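Local coordinates for polyketide synthase (Lyngbya majuscula 19L, PDB 3QIT), which probably releases the finished chain in curacin A biosynthesis as a decarboxylating thioesterase of the alpha/beta hydrolase fold, hydrolysing the thioester and forming a terminal alkene, at residues P59-S67 with Y76-I85; T110-K121 with Y223-P233. One frame throughout, in Å; residues are numbered along the deposited sequence.

Contact 1. Residues P59-S67 with Y76-I85; sequences PDLFGHGRS and YSSLTFLAQI
The carbonyl oxygen of Asp60 is gripped from opposite faces of its plane: Gln84 NE2 donates to Asp60 O at 2.8 Å, and Ser67 OG, from the same loop, donates at 2.7 Å to Asp60 O. The Gln84 amide is used at both ends, since its OE1 accepts from Phe62 N at 2.9 Å with an N-H...O angle of 152°. With CG anti to the backbone N (chi1 -177°) and the chain extended beyond it, Gln84 reaches straight from the helix to the loop backbone. Its amide also stacks on the Phe62 ring, the planes 27° apart and Gln84 CD 3.7 Å above the ring, offset toward the rim. A leucine in place of Gln84 would probably leave Asp60 O short of one donor and Phe62 N without its acceptor, and take the flat group off the Phe62 ring. Beside the amide, the Phe81 ring turns its edge to the loop, Phe81 CE1 lying 3.4 Å from Phe62 O, the oxygen that accepts from His64 ND1. Tyr76 OH comes 3.4 Å from Gly63 CA, while its hydrogen bonds go to Asp202 and Leu70. The loop leaving strand 55-59 of the central sheet is thus fastened to the following helix, 78-91, as a strand-loop-helix connection of the alpha/beta hydrolase fold.

Contact 2. Residues T110-K121 with Y223-P233; sequences TAIASVRPKKIK and YLEMLKSIQVP
Helices 110-115 and 223-229 cross at 53° with their axes 9.6 Å apart at closest approach, and beyond them the two segments stay together, Pro117 CA lying 6.0 Å from Val232 CA. At the start of the interface the hydroxyls of Thr110 and Tyr223 meet, OG1 to OH 2.7 Å, with Thr110 OG1 near the plane of the tyrosine ring at its edge; Thr110 OG1 is hydrogen-bonded to Met107 O of its own helix. The threonine methyl turns to Leu227, CG2 to CD2 3.9 Å. Met226 extends from its helix with CG anti to the backbone N and then bends at chi3 (-75°), which lays SD and CE along Ala111 and brings CE to 3.4 Å from Ser114 OG. That hydroxyl donates to Ala111 O within its own helix, just as Ser229 OG donates to Met226 O. The contact joins two helices of the alpha/beta hydrolase fold, each leading toward a neighbouring parallel strand of the central sheet, 120-126 and 234-239. Two waters bridge the end of helix 110-115 to the end of helix 223-229 and the loop after it: one donates to Ala113 O and accepts from Gln231 N, the other donates to both Ser114 O and Ser229 O. Further on, Val232 packs over the end of helix 110-115 and the 3-10 segment 117-119 that follows, its CG1 touching Pro117 CB at 3.7 Å and also approaching Ile120 CB, while CG2 faces Ala113 CB. Val141 of the second subunit packs on Ser114 and Ser229.

Overall arrangement
Contact 1 closes along the chain before contact 2 opens, and their centres lie about 19 Å apart within one alpha/beta hydrolase fold. Helix 78-91 and helix 104-115 connect them directly: Leu82 CD2 is 3.6 Å from Ala111 CB, and Ile85 packs on Ile112. Both contacts flank the same mixed sheet, contact 1 at the end of strand 55-59 and contact 2 at the approach to the adjacent parallel strands 120-126 and 234-239. Helix 104-115 starts just after Ser103, the probable nucleophile of a GxSxG elbow, and Leu61 touches its Met104. Both contacts also meet the second subunit, so this helical layer contributes to the dimer interface.

Contact 1. Residues P59-S67 with Y76-I85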
loop_
_atom_site.group_PDB
_atom_site.type_symbol
_atom_site.label_atom_id
_atom_site.label_comp_id
_atom_site.label_asym_id
_atom_site.label_seq_id
_atom_site.Cartn_x
_atom_site.Cartn_y
_atom_site.Cartn_z
ATOM N N PRO B 59 -5.019 -7.887 -18.724
ATOM C CA PRO B 59 -5.479 -6.679 -17.999
ATOM C C PRO B 59 -4.430 -5.596 -18.076
ATOM O O PRO B 59 -3.222 -5.885 -18.080
ATOM C CB PRO B 59 -5.600 -7.152 -16.548
ATOM C CG PRO B 59 -4.727 -8.341 -16.461
ATOM C CD PRO B 59 -4.749 -9.006 -17.800
ATOM N N ASP B 60 -4.886 -4.344 -18.143
ATOM C CA ASP B 60 -3.991 -3.221 -17.886
ATOM C C ASP B 60 -3.853 -3.123 -16.353
ATOM O O ASP B 60 -4.855 -3.014 -15.625
ATOM C CB ASP B 60 -4.604 -1.902 -18.391
ATOM C CG ASP B 60 -4.623 -1.762 -19.919
ATOM O OD1 ASP B 60 -3.688 -2.190 -20.624
ATOM O OD2 ASP B 60 -5.605 -1.174 -20.427
ATOM N N LEU B 61 -2.638 -3.108 -15.835
ATOM C CA LEU B 61 -2.455 -2.882 -14.403
ATOM C C LEU B 61 -2.917 -1.466 -14.064
ATOM O O LEU B 61 -2.902 -0.597 -14.952
ATOM C CB LEU B 61 -0.990 -3.115 -14.018
ATOM C CG LEU B 61 -0.484 -4.548 -14.201
ATOM C CD1 LEU B 61 1.017 -4.602 -13.890
ATOM C CD2 LEU B 61 -1.292 -5.537 -13.317
ATOM N N PHE B 62 -3.359 -1.219 -12.825
ATOM C CA PHE B 62 -3.804 0.147 -12.470
ATOM C C PHE B 62 -2.707 1.153 -12.786
ATOM O O PHE B 62 -1.512 0.852 -12.654
ATOM C CB PHE B 62 -4.191 0.267 -10.992
ATOM C CG PHE B 62 -5.544 -0.345 -10.654
ATOM C CD1 PHE B 62 -6.692 0.003 -11.366
ATOM C CD2 PHE B 62 -5.648 -1.239 -9.605
ATOM C CE1 PHE B 62 -7.963 -0.595 -11.031
ATOM C CE2 PHE B 62 -6.882 -1.813 -9.257
ATOM C CZ PHE B 62 -8.038 -1.491 -9.975
ATOM N N GLY B 63 -3.121 2.322 -13.266
ATOM C CA GLY B 63 -2.184 3.350 -13.714
ATOM C C GLY B 63 -1.568 3.145 -15.094
ATOM O O GLY B 63 -0.814 3.993 -15.555
ATOM N N HIS B 64 -1.879 2.024 -15.751
ATOM C CA HIS B 64 -1.292 1.682 -17.055
ATOM C C HIS B 64 -2.415 1.579 -18.075
ATOM O O HIS B 64 -3.567 1.324 -17.721
ATOM C CB HIS B 64 -0.631 0.296 -17.002
ATOM C CG HIS B 64 0.594 0.231 -16.134
ATOM N ND1 HIS B 64 0.549 0.269 -14.755
ATOM C CD2 HIS B 64 1.898 0.094 -16.465
ATOM C CE1 HIS B 64 1.778 0.166 -14.270
ATOM N NE2 HIS B 64 2.618 0.074 -15.289
ATOM N N GLY B 65 -2.083 1.785 -19.341
ATOM C CA GLY B 65 -3.032 1.521 -20.443
ATOM C C GLY B 65 -4.309 2.320 -20.267
ATOM O O GLY B 65 -4.259 3.526 -20.044
ATOM N N ARG B 66 -5.445 1.633 -20.291
ATOM C CA ARG B 66 -6.752 2.270 -20.051
ATOM C C ARG B 66 -7.380 1.997 -18.683
ATOM O O ARG B 66 -8.521 2.406 -18.430
ATOM C CB ARG B 66 -7.733 1.866 -21.180
ATOM C CG ARG B 66 -7.336 2.355 -22.577
ATOM C CD ARG B 66 -7.624 3.848 -22.738
ATOM N NE ARG B 66 -7.053 4.418 -23.961
ATOM C CZ ARG B 66 -7.635 4.414 -25.159
ATOM N NH1 ARG B 66 -8.817 3.821 -25.347
ATOM N NH2 ARG B 66 -7.040 5.016 -26.174
ATOM N N SER B 67 -6.637 1.349 -17.771
ATOM C CA SER B 67 -7.148 1.186 -16.416
ATOM C C SER B 67 -7.060 2.509 -15.632
ATOM O O SER B 67 -6.262 3.393 -15.974
ATOM C CB SER B 67 -6.408 0.088 -15.635
ATOM O OG SER B 67 -6.811 -1.191 -16.084
ATOM N N TYR B 76 -0.428 2.562 -5.045
ATOM C CA TYR B 76 0.407 1.794 -5.979
ATOM C C TYR B 76 1.401 0.952 -5.190
ATOM O O TYR B 76 2.349 1.473 -4.571
ATOM C CB TYR B 76 1.150 2.723 -6.949
ATOM C CG TYR B 76 0.270 3.367 -7.997
ATOM C CD1 TYR B 76 -0.312 2.608 -9.009
ATOM C CD2 TYR B 76 0.024 4.738 -7.977
ATOM C CE1 TYR B 76 -1.115 3.203 -9.978
ATOM C CE2 TYR B 76 -0.799 5.351 -8.938
ATOM C CZ TYR B 76 -1.368 4.580 -9.917
ATOM O OH TYR B 76 -2.133 5.225 -10.865
ATOM N N SER B 77 1.165 -0.351 -5.179
ATOM C CA SER B 77 2.018 -1.290 -4.448
ATOM C C SER B 77 1.873 -2.637 -5.130
ATOM O O SER B 77 0.881 -2.866 -5.859
ATOM C CB SER B 77 1.571 -1.395 -2.985
ATOM O OG SER B 77 0.247 -1.936 -2.874
ATOM N N SER B 78 2.830 -3.533 -4.898
ATOM C CA SER B 78 2.709 -4.898 -5.411
ATOM C C SER B 78 1.438 -5.569 -4.879
ATOM O O SER B 78 0.785 -6.304 -5.617
ATOM C CB SER B 78 3.937 -5.740 -5.064
ATOM O OG SER B 78 4.272 -5.596 -3.699
ATOM N N LEU B 79 1.083 -5.308 -3.622
ATOM C CA LEU B 79 -0.141 -5.912 -3.036
ATOM C C LEU B 79 -1.414 -5.461 -3.784
ATOM O O LEU B 79 -2.289 -6.267 -4.089
ATOM C CB LEU B 79 -0.279 -5.611 -1.538
ATOM C CG LEU B 79 -1.495 -6.261 -0.849
ATOM C CD1 LEU B 79 -1.386 -7.793 -0.797
ATOM C CD2 LEU B 79 -1.713 -5.708 0.560
ATOM N N THR B 80 -1.520 -4.158 -4.057
ATOM C CA THR B 80 -2.599 -3.650 -4.899
ATOM C C THR B 80 -2.649 -4.343 -6.258
ATOM O O THR B 80 -3.713 -4.803 -6.677
ATOM C CB THR B 80 -2.489 -2.131 -5.091
ATOM O OG1 THR B 80 -2.750 -1.486 -3.834
ATOM C CG2 THR B 80 -3.475 -1.644 -6.160
ATOM N N PHE B 81 -1.510 -4.437 -6.958
ATOM C CA PHE B 81 -1.532 -5.173 -8.239
ATOM C C PHE B 81 -1.920 -6.635 -8.068
ATOM O O PHE B 81 -2.613 -7.212 -8.932
ATOM C CB PHE B 81 -0.183 -5.075 -8.972
ATOM C CG PHE B 81 0.175 -3.663 -9.409
ATOM C CD1 PHE B 81 -0.770 -2.842 -10.033
ATOM C CD2 PHE B 81 1.472 -3.179 -9.255
ATOM C CE1 PHE B 81 -0.452 -1.560 -10.456
ATOM C CE2 PHE B 81 1.807 -1.878 -9.667
ATOM C CZ PHE B 81 0.844 -1.065 -10.277
ATOM N N LEU B 82 -1.456 -7.266 -6.991
ATOM C CA LEU B 82 -1.820 -8.662 -6.749
ATOM C C LEU B 82 -3.317 -8.811 -6.510
ATOM O O LEU B 82 -3.942 -9.726 -7.029
ATOM C CB LEU B 82 -1.038 -9.225 -5.570
ATOM C CG LEU B 82 0.399 -9.567 -5.918
ATOM C CD1 LEU B 82 1.141 -10.006 -4.660
ATOM C CD2 LEU B 82 0.457 -10.636 -7.004
ATOM N N ALA B 83 -3.896 -7.897 -5.732
ATOM C CA ALA B 83 -5.330 -7.940 -5.481
ATOM C C ALA B 83 -6.114 -7.738 -6.781
ATOM O O ALA B 83 -7.196 -8.306 -6.963
ATOM C CB ALA B 83 -5.736 -6.863 -4.415
ATOM N N GLN B 84 -5.613 -6.851 -7.642
ATOM C CA GLN B 84 -6.224 -6.579 -8.929
ATOM C C GLN B 84 -6.213 -7.851 -9.779
ATOM O O GLN B 84 -7.225 -8.184 -10.393
ATOM C CB GLN B 84 -5.447 -5.457 -9.670
ATOM C CG GLN B 84 -6.070 -5.063 -11.005
ATOM C CD GLN B 84 -5.160 -4.171 -11.872
ATOM O OE1 GLN B 84 -4.106 -3.677 -11.433
ATOM N NE2 GLN B 84 -5.590 -3.959 -13.112
ATOM N N ILE B 85 -5.057 -8.519 -9.854
ATOM C CA ILE B 85 -4.976 -9.783 -10.630
ATOM C C ILE B 85 -5.904 -10.886 -10.044
ATOM O O ILE B 85 -6.585 -11.578 -10.794
ATOM C CB ILE B 85 -3.536 -10.277 -10.783
ATOM C CG1 ILE B 85 -2.737 -9.283 -11.617
ATOM C CG2 ILE B 85 -3.483 -11.694 -11.439
ATOM C CD1 ILE B 85 -1.246 -9.435 -11.474
#

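Contact 2. Residues T110-K121 with Y223-P233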
loop_
_atom_site.group_PDB
_atom_site.type_symbol
_atom_site.label_atom_id
_atom_site.label_comp_id
_atom_site.label_asym_id
_atom_site.label_seq_id
_atom_site.Cartn_x
_atom_site.Cartn_y
_atom_site.Cartn_z
ATOM N N THR B 110 4.089 -15.095 -10.363
ATOM C CA THR B 110 4.573 -16.075 -9.366
ATOM C C THR B 110 3.820 -15.944 -8.041
ATOM O O THR B 110 3.517 -16.940 -7.373
ATOM C CB THR B 110 6.110 -16.027 -9.077
ATOM O OG1 THR B 110 6.480 -14.783 -8.463
ATOM C CG2 THR B 110 6.918 -16.237 -10.338
ATOM N N ALA B 111 3.531 -14.720 -7.649
ATOM C CA ALA B 111 2.848 -14.510 -6.393
ATOM C C ALA B 111 1.424 -15.029 -6.463
ATOM O O ALA B 111 0.972 -15.759 -5.569
ATOM C CB ALA B 111 2.904 -13.047 -5.990
ATOM N N ILE B 112 0.735 -14.744 -7.553
ATOM C CA ILE B 112 -0.651 -15.224 -7.647
ATOM C C ILE B 112 -0.731 -16.757 -7.769
ATOM O O ILE B 112 -1.608 -17.368 -7.181
ATOM C CB ILE B 112 -1.494 -14.459 -8.699
ATOM C CG1 ILE B 112 -2.998 -14.586 -8.388
ATOM C CG2 ILE B 112 -1.245 -14.966 -10.077
ATOM C CD1 ILE B 112 -3.481 -13.761 -7.204
ATOM N N ALA B 113 0.230 -17.359 -8.473
ATOM C CA ALA B 113 0.326 -18.820 -8.587
ATOM C C ALA B 113 0.633 -19.465 -7.252
ATOM O O ALA B 113 0.211 -20.584 -7.001
ATOM C CB ALA B 113 1.374 -19.232 -9.647
ATOM N N SER B 114 1.349 -18.747 -6.389
ATOM C CA SER B 114 1.660 -19.257 -5.046
ATOM C C SER B 114 0.425 -19.251 -4.155
ATOM O O SER B 114 0.257 -20.142 -3.316
ATOM C CB SER B 114 2.837 -18.497 -4.409
ATOM O OG SER B 114 2.457 -17.234 -3.880
ATOM N N VAL B 115 -0.447 -18.271 -4.378
ATOM C CA VAL B 115 -1.681 -18.083 -3.609
ATOM C C VAL B 115 -2.863 -18.913 -4.129
ATOM O O VAL B 115 -3.644 -19.445 -3.334
ATOM C CB VAL B 115 -2.066 -16.580 -3.547
ATOM C CG1 VAL B 115 -3.460 -16.367 -2.927
ATOM C CG2 VAL B 115 -1.015 -15.797 -2.771
ATOM N N ARG B 116 -2.998 -19.015 -5.456
ATOM C CA ARG B 116 -4.126 -19.689 -6.073
ATOM C C ARG B 116 -3.660 -20.839 -6.992
ATOM O O ARG B 116 -4.030 -20.875 -8.172
ATOM C CB ARG B 116 -4.931 -18.707 -6.927
ATOM C CG ARG B 116 -5.341 -17.405 -6.223
ATOM C CD ARG B 116 -6.300 -17.693 -5.074
ATOM N NE ARG B 116 -6.783 -16.450 -4.458
ATOM C CZ ARG B 116 -7.184 -16.340 -3.192
ATOM N NH1 ARG B 116 -7.118 -17.383 -2.356
ATOM N NH2 ARG B 116 -7.616 -15.164 -2.747
ATOM N N PRO B 117 -2.856 -21.777 -6.463
ATOM C CA PRO B 117 -2.320 -22.817 -7.355
ATOM C C PRO B 117 -3.362 -23.644 -8.098
ATOM O O PRO B 117 -3.117 -24.044 -9.234
ATOM C CB PRO B 117 -1.510 -23.711 -6.397
ATOM C CG PRO B 117 -2.076 -23.448 -5.055
ATOM C CD PRO B 117 -2.399 -21.978 -5.079
ATOM N N LYS B 118 -4.521 -23.902 -7.485
ATOM C CA LYS B 118 -5.515 -24.755 -8.141
ATOM C C LYS B 118 -6.086 -24.106 -9.403
ATOM O O LYS B 118 -6.620 -24.785 -10.275
ATOM C CB LYS B 118 -6.639 -25.132 -7.173
ATOM C CG LYS B 118 -6.159 -25.885 -5.944
ATOM C CD LYS B 118 -7.330 -26.167 -5.010
ATOM C CE LYS B 118 -6.892 -26.915 -3.752
ATOM N NZ LYS B 118 -6.199 -26.009 -2.789
ATOM N N LYS B 119 -5.930 -22.791 -9.513
ATOM C CA LYS B 119 -6.442 -22.046 -10.651
ATOM C C LYS B 119 -5.514 -22.043 -11.868
ATOM O O LYS B 119 -5.902 -21.579 -12.941
ATOM C CB LYS B 119 -6.796 -20.616 -10.218
ATOM C CG LYS B 119 -7.967 -20.615 -9.211
ATOM C CD LYS B 119 -8.365 -19.219 -8.748
ATOM C CE LYS B 119 -9.381 -19.271 -7.608
ATOM N NZ LYS B 119 -10.669 -19.913 -8.007
ATOM N N ILE B 120 -4.312 -22.575 -11.710
ATOM C CA ILE B 120 -3.261 -22.376 -12.728
ATOM C C ILE B 120 -2.828 -23.705 -13.323
ATOM O O ILE B 120 -2.248 -24.551 -12.628
ATOM C CB ILE B 120 -1.999 -21.662 -12.166
ATOM C CG1 ILE B 120 -2.324 -20.387 -11.344
ATOM C CG2 ILE B 120 -0.992 -21.356 -13.298
ATOM C CD1 ILE B 120 -3.219 -19.345 -12.032
ATOM N N LYS B 121 -3.105 -23.894 -14.611
ATOM C CA LYS B 121 -2.709 -25.131 -15.309
ATOM C C LYS B 121 -1.198 -25.152 -15.551
ATOM O O LYS B 121 -0.523 -26.169 -15.303
ATOM C CB LYS B 121 -3.475 -25.243 -16.642
ATOM C CG LYS B 121 -3.086 -26.404 -17.551
ATOM C CD LYS B 121 -3.790 -26.230 -18.907
ATOM C CE LYS B 121 -3.963 -27.559 -19.648
ATOM N NZ LYS B 121 -2.686 -28.152 -20.089
ATOM N N TYR B 223 11.820 -13.971 -1.233
ATOM C CA TYR B 223 11.299 -14.209 -2.574
ATOM C C TYR B 223 11.652 -15.601 -3.087
ATOM O O TYR B 223 10.813 -16.268 -3.683
ATOM C CB TYR B 223 11.750 -13.141 -3.582
ATOM C CG TYR B 223 11.065 -13.336 -4.916
ATOM C CD1 TYR B 223 9.672 -13.327 -4.994
ATOM C CD2 TYR B 223 11.793 -13.597 -6.078
ATOM C CE1 TYR B 223 9.005 -13.528 -6.192
ATOM C CE2 TYR B 223 11.131 -13.797 -7.310
ATOM C CZ TYR B 223 9.731 -13.764 -7.348
ATOM O OH TYR B 223 9.034 -13.974 -8.523
ATOM N N LEU B 224 12.887 -16.036 -2.851
ATOM C CA LEU B 224 13.298 -17.382 -3.246
ATOM C C LEU B 224 12.456 -18.433 -2.527
ATOM O O LEU B 224 12.129 -19.474 -3.103
ATOM C CB LEU B 224 14.788 -17.612 -2.968
ATOM C CG LEU B 224 15.791 -16.791 -3.792
ATOM C CD1 LEU B 224 17.221 -17.087 -3.342
ATOM C CD2 LEU B 224 15.628 -17.065 -5.287
ATOM N N GLU B 225 12.087 -18.162 -1.277
ATOM C CA GLU B 225 11.237 -19.103 -0.561
ATOM C C GLU B 225 9.871 -19.214 -1.234
ATOM O O GLU B 225 9.303 -20.303 -1.299
ATOM C CB GLU B 225 11.107 -18.746 0.924
ATOM C CG GLU B 225 12.380 -18.995 1.741
ATOM C CD GLU B 225 12.726 -20.479 1.916
ATOM O OE1 GLU B 225 13.880 -20.775 2.308
ATOM O OE2 GLU B 225 11.856 -21.352 1.677
ATOM N N MET B 226 9.360 -18.092 -1.737
ATOM C CA MET B 226 8.124 -18.094 -2.521
ATOM C C MET B 226 8.299 -18.976 -3.756
ATOM O O MET B 226 7.475 -19.867 -4.005
ATOM C CB MET B 226 7.724 -16.667 -2.921
ATOM C CG MET B 226 6.807 -16.576 -4.152
ATOM S SD MET B 226 6.067 -14.951 -4.382
ATOM C CE MET B 226 4.830 -15.001 -3.094
ATOM N N LEU B 227 9.376 -18.731 -4.506
ATOM C CA LEU B 227 9.664 -19.489 -5.733
ATOM C C LEU B 227 9.789 -20.991 -5.448
ATOM O O LEU B 227 9.260 -21.828 -6.199
ATOM C CB LEU B 227 10.932 -18.974 -6.425
ATOM C CG LEU B 227 10.971 -17.530 -6.967
ATOM C CD1 LEU B 227 12.272 -17.259 -7.672
ATOM C CD2 LEU B 227 9.797 -17.205 -7.879
ATOM N N LYS B 228 10.441 -21.317 -4.335
ATOM C CA LYS B 228 10.637 -22.705 -3.932
ATOM C C LYS B 228 9.300 -23.413 -3.681
ATOM O O LYS B 228 9.181 -24.612 -3.940
ATOM C CB LYS B 228 11.538 -22.773 -2.688
ATOM C CG LYS B 228 12.167 -24.133 -2.442
ATOM C CD LYS B 228 13.044 -24.140 -1.191
ATOM C CE LYS B 228 13.694 -25.513 -0.989
ATOM N NZ LYS B 228 14.353 -25.660 0.348
ATOM N N SER B 229 8.308 -22.653 -3.210
ATOM C CA SER B 229 7.001 -23.180 -2.785
ATOM C C SER B 229 6.024 -23.471 -3.931
ATOM O O SER B 229 5.025 -24.191 -3.740
ATOM C CB SER B 229 6.335 -22.209 -1.802
ATOM O OG SER B 229 5.713 -21.116 -2.476
ATOM N N ILE B 230 6.308 -22.911 -5.106
ATOM C CA ILE B 230 5.443 -23.009 -6.286
ATOM C C ILE B 230 5.204 -24.495 -6.617
ATOM O O ILE B 230 6.166 -25.197 -6.931
ATOM C CB ILE B 230 6.081 -22.264 -7.520
ATOM C CG1 ILE B 230 6.323 -20.762 -7.241
ATOM C CG2 ILE B 230 5.220 -22.453 -8.772
ATOM C CD1 ILE B 230 7.354 -20.037 -8.217
ATOM N N GLN B 231 3.955 -24.950 -6.561
ATOM C CA GLN B 231 3.627 -26.359 -6.841
ATOM C C GLN B 231 3.117 -26.598 -8.261
ATOM O O GLN B 231 3.096 -27.744 -8.745
ATOM C CB GLN B 231 2.613 -26.883 -5.818
ATOM C CG GLN B 231 3.185 -27.130 -4.415
ATOM C CD GLN B 231 3.976 -28.433 -4.297
ATOM O OE1 GLN B 231 4.996 -28.624 -4.965
ATOM N NE2 GLN B 231 3.514 -29.326 -3.424
ATOM N N VAL B 232 2.738 -25.505 -8.919
ATOM C CA VAL B 232 2.187 -25.606 -10.261
ATOM C C VAL B 232 3.276 -25.825 -11.305
ATOM O O VAL B 232 4.425 -25.411 -11.132
ATOM C CB VAL B 232 1.299 -24.393 -10.667
ATOM C CG1 VAL B 232 0.117 -24.239 -9.713
ATOM C CG2 VAL B 232 2.121 -23.119 -10.771
ATOM N N PRO B 233 2.917 -26.539 -12.398
ATOM C CA PRO B 233 3.891 -26.757 -13.480
ATOM C C PRO B 233 4.360 -25.432 -14.062
ATOM O O PRO B 233 3.538 -24.554 -14.364
ATOM C CB PRO B 233 3.089 -27.547 -14.516
ATOM C CG PRO B 233 2.055 -28.290 -13.690
ATOM C CD PRO B 233 1.655 -27.269 -12.648
HETATM O O HOH W 1 1.894 -22.724 -5.839
HETATM O O HOH W 2 2.546 -22.250 -3.072
#